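Local coordinates for short-chain dehydrogenase/reductase SDR (Vibrio parahaemolyticus, PDB 3GUY), which probably catalyses NAD(P)-dependent oxidation or reduction of a substrate not yet identified, at residues D70-T75 with Q121-V126. The protein carries 2 engineered substitutions. Sequence-based numbering, arbitrary orientation.
Sequences DSIPST and QPVNVV
The N-terminal ends of two neighbouring parallel strands, 75-78 and 124-128, are where Thr75 pairs with Asn124, their CA atoms 4.8 Å apart. Asn124 N donates to Ser74 O over 3.1 Å; the bond is nearly straight at N-H (162°), though the donor is tilted 32° from the carbonyl plane. One residue on, Thr75 CA approaches Asn124 O at 3.4 Å as a CA-H...O contact, and the ladder continues with a backbone bond between Asn124 and Val76. Such pairing of the fourth and fifth strands in a 3-2-1-4-5-6-7 parallel sheet belongs to the Rossmann fold of short-chain dehydrogenases; the crossover between these two strands runs through helix 93-118. With Thr75 CG2 anti to the backbone N, this methyl reaches obliquely across to Val126 CG2 on the neighbouring strand, 4.1 Å away. Before the strands begin, Val123 CG2 makes a van der Waals contact with Pro73 O at 3.3 Å, while Tyr118 of the crossover helix touches both Pro73 and Val123. Further out, Gln121 is bent at chi2 (-70°), and its side chain crosses that of Ile72 at about a right angle, Ile72 CD1 meeting Gln121 OE1 in a methyl-to-oxygen van der Waals contact of 3.6 Å. Lys167 NZ, on the next strand, donates a hydrogen bond to Asn124 OD1, and Ser74 OG hydrogen-bonds to Leu3 O.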
loop_
_atom_site.group_PDB
_atom_site.type_symbol
_atom_site.label_atom_id
_atom_site.label_comp_id
_atom_site.label_asym_id
_atom_site.label_seq_id
_atom_site.Cartn_x
_atom_site.Cartn_y
_atom_site.Cartn_z
ATOM N N ASP D 70 -27.494 -27.153 -7.830
ATOM C CA ASP D 70 -28.567 -27.772 -7.038
ATOM C C ASP D 70 -28.695 -27.281 -5.595
ATOM O O ASP D 70 -29.716 -27.513 -4.955
ATOM C CB ASP D 70 -28.420 -29.298 -7.054
ATOM C CG ASP D 70 -29.026 -29.911 -8.292
ATOM O OD1 ASP D 70 -29.817 -29.223 -8.961
ATOM O OD2 ASP D 70 -28.713 -31.074 -8.601
ATOM N N SER D 71 -27.678 -26.602 -5.084
ATOM C CA SER D 71 -27.726 -26.091 -3.722
ATOM C C SER D 71 -26.841 -24.854 -3.618
ATOM O O SER D 71 -26.164 -24.485 -4.588
ATOM C CB SER D 71 -27.262 -27.176 -2.739
ATOM O OG SER D 71 -26.069 -27.780 -3.179
ATOM N N ILE D 72 -26.871 -24.223 -2.448
ATOM C CA ILE D 72 -26.117 -23.031 -2.170
ATOM C C ILE D 72 -24.696 -23.496 -1.860
ATOM O O ILE D 72 -24.493 -24.338 -0.992
ATOM C CB ILE D 72 -26.681 -22.299 -0.950
ATOM C CG1 ILE D 72 -28.132 -21.876 -1.189
ATOM C CG2 ILE D 72 -25.851 -21.071 -0.583
ATOM C CD1 ILE D 72 -28.829 -21.520 0.106
ATOM N N PRO D 73 -23.701 -22.947 -2.558
ATOM C CA PRO D 73 -22.352 -23.373 -2.186
ATOM C C PRO D 73 -21.970 -22.890 -0.795
ATOM O O PRO D 73 -22.461 -21.860 -0.334
ATOM C CB PRO D 73 -21.467 -22.739 -3.252
ATOM C CG PRO D 73 -22.266 -21.681 -3.873
ATOM C CD PRO D 73 -23.711 -22.036 -3.716
ATOM N N SER D 74 -21.127 -23.659 -0.126
ATOM C CA SER D 74 -20.603 -23.238 1.158
ATOM C C SER D 74 -19.253 -22.518 0.960
ATOM O O SER D 74 -18.883 -21.654 1.746
ATOM C CB SER D 74 -20.412 -24.452 2.052
ATOM O OG SER D 74 -19.511 -25.361 1.447
ATOM N N THR D 75 -18.527 -22.915 -0.086
ATOM C CA THR D 75 -17.307 -22.210 -0.498
ATOM C C THR D 75 -17.329 -22.062 -2.016
ATOM O O THR D 75 -17.846 -22.935 -2.740
ATOM C CB THR D 75 -16.035 -22.990 -0.045
ATOM O OG1 THR D 75 -16.130 -23.252 1.362
ATOM C CG2 THR D 75 -14.748 -22.198 -0.298
ATOM N N GLN D 121 -26.068 -15.316 2.770
ATOM C CA GLN D 121 -25.736 -16.715 3.084
ATOM C C GLN D 121 -24.291 -16.806 3.602
ATOM O O GLN D 121 -23.434 -16.053 3.169
ATOM C CB GLN D 121 -25.827 -17.590 1.830
ATOM C CG GLN D 121 -27.199 -17.640 1.154
ATOM C CD GLN D 121 -28.239 -18.407 1.961
ATOM O OE1 GLN D 121 -27.916 -19.277 2.780
ATOM N NE2 GLN D 121 -29.504 -18.080 1.729
ATOM N N PRO D 122 -24.013 -17.739 4.520
ATOM C CA PRO D 122 -22.627 -17.878 5.014
ATOM C C PRO D 122 -21.750 -18.581 3.958
ATOM O O PRO D 122 -21.517 -19.769 4.024
ATOM C CB PRO D 122 -22.794 -18.709 6.290
ATOM C CG PRO D 122 -24.003 -19.616 5.971
ATOM C CD PRO D 122 -24.913 -18.787 5.050
ATOM N N VAL D 123 -21.322 -17.847 2.952
ATOM C CA VAL D 123 -20.470 -18.420 1.912
ATOM C C VAL D 123 -19.065 -17.831 2.117
ATOM O O VAL D 123 -18.934 -16.717 2.561
ATOM C CB VAL D 123 -21.006 -18.121 0.488
ATOM C CG1 VAL D 123 -20.086 -18.740 -0.597
ATOM C CG2 VAL D 123 -22.395 -18.664 0.325
ATOM N N ASN D 124 -18.036 -18.624 1.872
ATOM C CA ASN D 124 -16.652 -18.145 1.933
ATOM C C ASN D 124 -16.207 -18.053 0.499
ATOM O O ASN D 124 -16.165 -19.063 -0.207
ATOM C CB ASN D 124 -15.726 -19.119 2.704
ATOM C CG ASN D 124 -15.853 -18.983 4.229
ATOM O OD1 ASN D 124 -16.321 -17.947 4.754
ATOM N ND2 ASN D 124 -15.439 -20.050 4.956
ATOM N N VAL D 125 -15.949 -16.829 0.039
ATOM C CA VAL D 125 -15.502 -16.629 -1.311
ATOM C C VAL D 125 -13.993 -16.466 -1.271
ATOM O O VAL D 125 -13.491 -15.527 -0.688
ATOM C CB VAL D 125 -16.203 -15.418 -1.915
ATOM C CG1 VAL D 125 -15.690 -15.169 -3.282
ATOM C CG2 VAL D 125 -17.733 -15.702 -1.938
ATOM N N VAL D 126 -13.289 -17.414 -1.843
ATOM C CA VAL D 126 -11.854 -17.401 -1.839
ATOM C C VAL D 126 -11.389 -16.838 -3.175
ATOM O O VAL D 126 -11.417 -17.516 -4.211
ATOM C CB VAL D 126 -11.254 -18.787 -1.616
ATOM C CG1 VAL D 126 -9.705 -18.706 -1.669
ATOM C CG2 VAL D 126 -11.771 -19.408 -0.283
#